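Local coordinates for beta-ketoacyl-[acyl-carrier-protein] synthase FabY (Pseudomonas aeruginosa, PDB 4CW4), which catalyses the condensation of acetyl-CoA with malonyl-ACP to form acetoacetyl-ACP, the step that initiates fatty acid synthesis, at residues Y291-Q294 with K295-V299; E376-R380 with L381-I385. All blocks are in the same frame, centred on the assembly; numbering follows the deposited sequence.

Contact 1 (Y291-Q294 with K295-V299)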
ATOM      1  N   TYR A 291      10.660  -4.060  -0.643  1.00 10.61           N
ATOM      2  CA  TYR A 291      10.054  -3.710   0.629  1.00 10.50           C
ATOM      3  C   TYR A 291       9.271  -4.886   1.238  1.00  9.84           C
ATOM      4  O   TYR A 291       9.379  -5.173   2.437  1.00 11.47           O
ATOM      5  CB  TYR A 291       9.138  -2.491   0.470  1.00  9.86           C
ATOM      6  CG  TYR A 291       9.811  -1.140   0.270  1.00 11.35           C
ATOM      7  CD1 TYR A 291      10.905  -0.972  -0.546  1.00 11.85           C
ATOM      8  CD2 TYR A 291       9.311  -0.018   0.890  1.00 10.87           C
ATOM      9  CE1 TYR A 291      11.496   0.272  -0.721  1.00 11.80           C
ATOM     10  CE2 TYR A 291       9.886   1.224   0.714  1.00 11.52           C
ATOM     11  CZ  TYR A 291      10.983   1.360  -0.091  1.00 10.73           C
ATOM     12  OH  TYR A 291      11.581   2.588  -0.279  1.00 11.78           O
ATOM     13  N   ASN A 292       8.515  -5.596   0.407  1.00 10.05           N
ATOM     14  CA  ASN A 292       7.841  -6.806   0.859  1.00  9.75           C
ATOM     15  C   ASN A 292       8.883  -7.859   1.273  1.00 10.67           C
ATOM     16  O   ASN A 292       8.705  -8.587   2.250  1.00 11.59           O
ATOM     17  CB  ASN A 292       6.938  -7.373  -0.249  1.00  9.27           C
ATOM     18  CG  ASN A 292       5.600  -6.671  -0.349  1.00 10.74           C
ATOM     19  OD1 ASN A 292       5.070  -6.147   0.635  1.00 10.85           O
ATOM     20  ND2 ASN A 292       5.031  -6.696  -1.543  1.00 12.93           N
ATOM     21  N   LEU A 293       9.975  -7.947   0.528  1.00 10.21           N
ATOM     22  CA  LEU A 293      10.998  -8.958   0.801  1.00 10.59           C
ATOM     23  C   LEU A 293      11.709  -8.649   2.128  1.00 10.56           C
ATOM     24  O   LEU A 293      12.037  -9.565   2.872  1.00 10.68           O
ATOM     25  CB  LEU A 293      11.997  -9.064  -0.354  1.00 10.08           C
ATOM     26  CG  LEU A 293      13.036 -10.187  -0.294  1.00 11.19           C
ATOM     27  CD1 LEU A 293      12.353 -11.528  -0.288  1.00 12.91           C
ATOM     28  CD2 LEU A 293      14.001 -10.102  -1.472  1.00 10.72           C
ATOM     29  N   GLN A 294      11.896  -7.370   2.449  1.00 10.97           N
ATOM     30  CA  GLN A 294      12.500  -7.015   3.720  1.00 11.10           C
ATOM     31  C   GLN A 294      11.642  -7.541   4.876  1.00 11.47           C
ATOM     32  O   GLN A 294      12.152  -8.110   5.866  1.00 11.15           O
ATOM     33  CB  GLN A 294      12.691  -5.507   3.851  1.00 11.47           C
ATOM     34  CG  GLN A 294      13.527  -5.138   5.085  1.00 12.28           C
ATOM     35  CD  GLN A 294      13.602  -3.647   5.317  1.00 14.15           C
ATOM     36  OE1 GLN A 294      12.592  -3.019   5.653  1.00 15.81           O
ATOM     37  NE2 GLN A 294      14.787  -3.060   5.118  1.00 13.59           N
ATOM     38  N   LYS A 295      10.335  -7.321   4.771  1.00 11.91           N
ATOM     39  CA  LYS A 295       9.418  -7.848   5.762  1.00 12.45           C
ATOM     40  C   LYS A 295       9.502  -9.378   5.832  1.00 11.58           C
ATOM     41  O   LYS A 295       9.525  -9.958   6.925  1.00 11.76           O
ATOM     42  CB  LYS A 295       8.003  -7.364   5.447  1.00 12.89           C
ATOM     43  CG  LYS A 295       6.921  -7.816   6.409  1.00 13.54           C
ATOM     44  CD  LYS A 295       6.884  -6.986   7.666  1.00 13.92           C
ATOM     45  CE  LYS A 295       5.912  -7.609   8.655  1.00 14.28           C
ATOM     46  NZ  LYS A 295       5.792  -6.833   9.905  1.00 14.82           N
ATOM     47  N   GLY A 296       9.579 -10.032   4.681  1.00 10.73           N
ATOM     48  CA  GLY A 296       9.675 -11.481   4.663  1.00 10.96           C
ATOM     49  C   GLY A 296      10.905 -12.007   5.360  1.00 11.94           C
ATOM     50  O   GLY A 296      10.822 -12.979   6.106  1.00 12.56           O
ATOM     51  N   ILE A 297      12.050 -11.380   5.105  1.00 11.10           N
ATOM     52  CA  ILE A 297      13.297 -11.785   5.731  1.00 12.76           C
ATOM     53  C   ILE A 297      13.183 -11.564   7.225  1.00 12.86           C
ATOM     54  O   ILE A 297      13.565 -12.411   8.032  1.00 14.16           O
ATOM     55  CB  ILE A 297      14.484 -10.951   5.189  1.00 14.82           C
ATOM     56  CG1 ILE A 297      14.765 -11.298   3.730  1.00 16.44           C
ATOM     57  CG2 ILE A 297      15.741 -11.137   6.056  1.00 16.76           C
ATOM     58  CD1 ILE A 297      15.635 -10.225   3.075  1.00 18.23           C
ATOM     59  N   ASP A 298      12.635 -10.422   7.601  1.00 12.38           N
ATOM     60  CA  ASP A 298      12.593 -10.086   9.013  1.00 14.66           C
ATOM     61  C   ASP A 298      11.711 -11.037   9.806  1.00 12.23           C
ATOM     62  O   ASP A 298      12.068 -11.390  10.930  1.00 11.74           O
ATOM     63  CB  ASP A 298      12.177  -8.646   9.215  1.00 18.30           C
ATOM     64  CG  ASP A 298      13.282  -7.676   8.846  1.00 21.79           C
ATOM     65  OD1 ASP A 298      14.422  -8.121   8.532  1.00 24.39           O
ATOM     66  OD2 ASP A 298      13.017  -6.472   8.899  1.00 22.98           O
ATOM     67  N   VAL A 299      10.579 -11.460   9.251  1.00 11.83           N
ATOM     68  CA  VAL A 299       9.719 -12.370   9.977  1.00 11.80           C
ATOM     69  C   VAL A 299      10.349 -13.751  10.097  1.00 10.98           C
ATOM     70  O   VAL A 299      10.071 -14.458  11.078  1.00 12.36           O
ATOM     71  CB  VAL A 299       8.284 -12.466   9.412  1.00 13.01           C
ATOM     72  CG1 VAL A 299       7.606 -11.111   9.486  1.00 12.91           C
ATOM     73  CG2 VAL A 299       8.258 -12.943   8.001  1.00 14.40           C
TER
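Gln294 and Asp298, one helical turn apart, are joined first through the backbone: Asp298 N donates to Gln294 O over 2.9 Å. Ile297 N to Leu293 O, also 2.9 Å, and Gly296 N to Asn292 O, 3.0 Å, repeat the i to i+4 pattern, while the bond from Lys295 N to Tyr291 O is stretched to 3.3 Å and weak. The side chains of Gln294 and Asp298 run side by side in the same direction, the amide and carboxylate planes only 11° apart, and Gln294 CG comes within 4.1 Å of Asp298 OD2. Gln294 gets there by setting CG opposite its own N (chi1 -171°); the extended chain carries the amide outward, and glutamine suits the place because the amide has both a donor and an acceptor: NE2 gives a hydrogen bond to Val392 O, and OE1 accepts one from Lys295 NZ of the second subunit. Lys295 in turn bends at chi2 (80°) and gives its ammonium a hydrogen bond to the neutral amide oxygen of Gln294 of the second subunit. Asp298 OD2 also accepts a hydrogen bond from Gln304 NE2 of the second subunit.

On another flank the contact turns apolar. Ile297 CD1 lies 4.3 Å from Leu293 CG, and Ile297 CG1 packs at 3.3 Å against Leu293 O; the branched isoleucine also rests on Val389 and Val392 of strand 387-394.

The chemistry implies a buried helix in the ketosynthase core whose polar flank is shared between subunits. Asp298 of the second subunit probably offsets part of the Lys295 charge at long, weak range, so that this polar exchange links the two halves of the homodimer.

Contact 2 (E376-R380 with L381-I385)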
ATOM      1  N   GLU A 376      15.792 -24.546   8.728  1.00 13.63           N
ATOM      2  CA  GLU A 376      15.502 -25.767   9.464  1.00 14.46           C
ATOM      3  C   GLU A 376      14.287 -26.482   8.870  1.00 13.63           C
ATOM      4  O   GLU A 376      14.303 -27.703   8.683  1.00 13.52           O
ATOM      5  CB  GLU A 376      15.284 -25.421  10.934  1.00 17.78           C
ATOM      6  CG  GLU A 376      15.097 -26.603  11.843  1.00 22.97           C
ATOM      7  CD  GLU A 376      15.077 -26.174  13.289  1.00 27.95           C
ATOM      8  OE1 GLU A 376      14.035 -25.660  13.749  1.00 29.28           O
ATOM      9  OE2 GLU A 376      16.116 -26.337  13.961  1.00 31.68           O
ATOM     10  N   LEU A 377      13.232 -25.726   8.572  1.00 12.46           N
ATOM     11  CA  LEU A 377      12.050 -26.312   7.962  1.00 12.12           C
ATOM     12  C   LEU A 377      12.378 -26.850   6.559  1.00 10.96           C
ATOM     13  O   LEU A 377      11.910 -27.924   6.171  1.00 11.65           O
ATOM     14  CB  LEU A 377      10.916 -25.274   7.887  1.00 11.87           C
ATOM     15  CG  LEU A 377       9.614 -25.794   7.287  1.00 12.63           C
ATOM     16  CD1 LEU A 377       8.996 -26.887   8.158  1.00 13.59           C
ATOM     17  CD2 LEU A 377       8.637 -24.660   7.031  1.00 13.11           C
ATOM     18  N   ALA A 378      13.151 -26.097   5.780  1.00 11.10           N
ATOM     19  CA  ALA A 378      13.549 -26.553   4.444  1.00 12.00           C
ATOM     20  C   ALA A 378      14.275 -27.899   4.540  1.00 12.09           C
ATOM     21  O   ALA A 378      14.002 -28.818   3.781  1.00 12.70           O
ATOM     22  CB  ALA A 378      14.420 -25.516   3.765  1.00 11.82           C
ATOM     23  N   LEU A 379      15.171 -27.990   5.507  1.00 11.87           N
ATOM     24  CA  LEU A 379      15.947 -29.206   5.742  1.00 13.42           C
ATOM     25  C   LEU A 379      15.010 -30.375   6.060  1.00 13.19           C
ATOM     26  O   LEU A 379      15.122 -31.462   5.493  1.00 13.12           O
ATOM     27  CB  LEU A 379      16.917 -28.974   6.911  1.00 16.17           C
ATOM     28  CG  LEU A 379      18.033 -30.005   7.108  1.00 17.59           C
ATOM     29  CD1 LEU A 379      19.194 -29.726   6.137  1.00 18.25           C
ATOM     30  CD2 LEU A 379      18.509 -30.014   8.562  1.00 19.07           C
ATOM     31  N   ARG A 380      14.080 -30.125   6.977  1.00 12.74           N
ATOM     32  CA  ARG A 380      13.110 -31.124   7.398  1.00 13.40           C
ATOM     33  C   ARG A 380      12.253 -31.657   6.242  1.00 13.89           C
ATOM     34  O   ARG A 380      11.970 -32.849   6.180  1.00 14.29           O
ATOM     35  CB  ARG A 380      12.195 -30.558   8.499  1.00 14.91           C
ATOM     36  CG  ARG A 380      11.369 -31.626   9.176  1.00 16.30           C
ATOM     37  CD  ARG A 380      10.156 -31.095   9.906  1.00 16.48           C
ATOM     38  NE  ARG A 380      10.441 -29.939  10.734  1.00 17.42           N
ATOM     39  CZ  ARG A 380       9.503 -29.114  11.196  1.00 18.16           C
ATOM     40  NH1 ARG A 380       8.223 -29.330  10.928  1.00 18.61           N
ATOM     41  NH2 ARG A 380       9.846 -28.071  11.928  1.00 19.87           N
ATOM     42  N   LEU A 381      11.856 -30.777   5.329  1.00 12.91           N
ATOM     43  CA  LEU A 381      10.899 -31.137   4.288  1.00 12.10           C
ATOM     44  C   LEU A 381      11.552 -31.577   3.000  1.00 11.44           C
ATOM     45  O   LEU A 381      10.859 -32.019   2.088  1.00 13.30           O
ATOM     46  CB  LEU A 381       9.978 -29.968   3.956  1.00 12.53           C
ATOM     47  CG  LEU A 381       9.106 -29.449   5.092  1.00 14.50           C
ATOM     48  CD1 LEU A 381       8.205 -28.332   4.570  1.00 16.33           C
ATOM     49  CD2 LEU A 381       8.295 -30.564   5.718  1.00 17.54           C
ATOM     50  N   GLY A 382      12.874 -31.473   2.913  1.00 11.95           N
ATOM     51  CA  GLY A 382      13.537 -31.765   1.653  1.00 11.67           C
ATOM     52  C   GLY A 382      13.239 -30.712   0.575  1.00 10.76           C
ATOM     53  O   GLY A 382      13.257 -31.025  -0.629  1.00 11.70           O
ATOM     54  N   ALA A 383      12.946 -29.482   0.984  1.00 10.73           N
ATOM     55  CA  ALA A 383      12.666 -28.401   0.038  1.00  9.98           C
ATOM     56  C   ALA A 383      13.923 -28.062  -0.747  1.00 10.69           C
ATOM     57  O   ALA A 383      15.037 -28.050  -0.200  1.00 11.94           O
ATOM     58  CB  ALA A 383      12.200 -27.167   0.777  1.00 10.21           C
ATOM     59  N   ASP A 384      13.753 -27.806  -2.032  1.00 10.73           N
ATOM     60  CA  ASP A 384      14.869 -27.413  -2.851  1.00 10.90           C
ATOM     61  C   ASP A 384      15.316 -26.009  -2.458  1.00 11.32           C
ATOM     62  O   ASP A 384      14.586 -25.251  -1.812  1.00 13.05           O
ATOM     63  CB  ASP A 384      14.481 -27.458  -4.351  1.00 11.25           C
ATOM     64  CG  ASP A 384      15.658 -27.754  -5.273  1.00 12.06           C
ATOM     65  OD1 ASP A 384      16.832 -27.679  -4.848  1.00 12.79           O
ATOM     66  OD2 ASP A 384      15.402 -28.062  -6.453  1.00 12.37           O
ATOM     67  N   ILE A 385      16.529 -25.663  -2.864  1.00 11.32           N
ATOM     68  CA  ILE A 385      17.082 -24.351  -2.592  1.00 12.62           C
ATOM     69  C   ILE A 385      17.521 -23.709  -3.895  1.00 11.52           C
ATOM     70  O   ILE A 385      18.420 -24.202  -4.568  1.00 13.19           O
ATOM     71  CB  ILE A 385      18.249 -24.435  -1.583  1.00 17.40           C
ATOM     72  CG1 ILE A 385      17.700 -24.852  -0.208  1.00 19.80           C
ATOM     73  CG2 ILE A 385      18.965 -23.089  -1.464  1.00 18.25           C
ATOM     74  CD1 ILE A 385      18.766 -25.246   0.803  1.00 22.86           C
TER
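Leu377 and Leu381 meet in a local contact at the C-terminal end of helix 375-381, where the chain stops winding and heads for strand 387-394. Leu381 N donates to Leu377 O at 3.0 Å, an i to i+4 bond of the final turn, and makes a second, weak one to Ala378 O. Gly382 then adopts a left-handed conformation, phi 69°, which glycine accepts readily. Gly382 N gives a weak 3.4 Å bond to Leu379 O, and Ala383 N reaches back to Ala378 O at 3.1 Å, a 6→1 bond that ties the departing chain to the final turn.

Side chains follow the same closure. The two leucines cross obliquely, Leu377 CD1 to Leu381 CD1 at 3.9 Å, because Leu381 sets CG opposite its carbonyl carbon (chi1 -61°), which brings the branch back over the preceding turn. Leu377 CD1 also sits 3.7 Å above the centre of the Arg380 guanidinium, a methyl laid on one flat face of the group, while Arg380 NH1 donates to Asn216 O. Ala378 CB and Ala383 CB come to 4.1 Å, and methyls are small enough to let helix and loop approach this closely against Val11 and Val13 of strand 10-19.

Beyond the turn, Asp384 OD1 accepts a 2.8 Å hydrogen bond from Ile385 N and forms a salt bridge with Arg579 of helix 565-590. Helix 565-590 also binds backbone oxygens at this end: Lys574 NZ donates to Arg380 O, and Thr578 OG1 to Gly382 O. The glycine in left-handed conformation, the paired backward bonds and the apolar contact of Ala378 with Ala383 that spans them make this helix end a Schellman motif.

Both contacts are local, the first inside a helix and the second where a helix gives way to a loop, and both belong to the ketosynthase part of the chain, on the same side of its centre. Contact 1 comes first in sequence, inside helix 288-301; contact 2 follows at the end of helix 375-381. Their centres are 20 Å apart and their nearest atoms about 11 Å, so they do not touch. Strand 387-394 connects them: side chains of residues 291-297 pack on it, and residues 381-385 lead into it. Contact 1 faces the dimer interface, its Tyr291 side chain about 9 Å from that of Cys286, the inferred active-site cysteine, whereas contact 2 lies away from the active site and the second subunit.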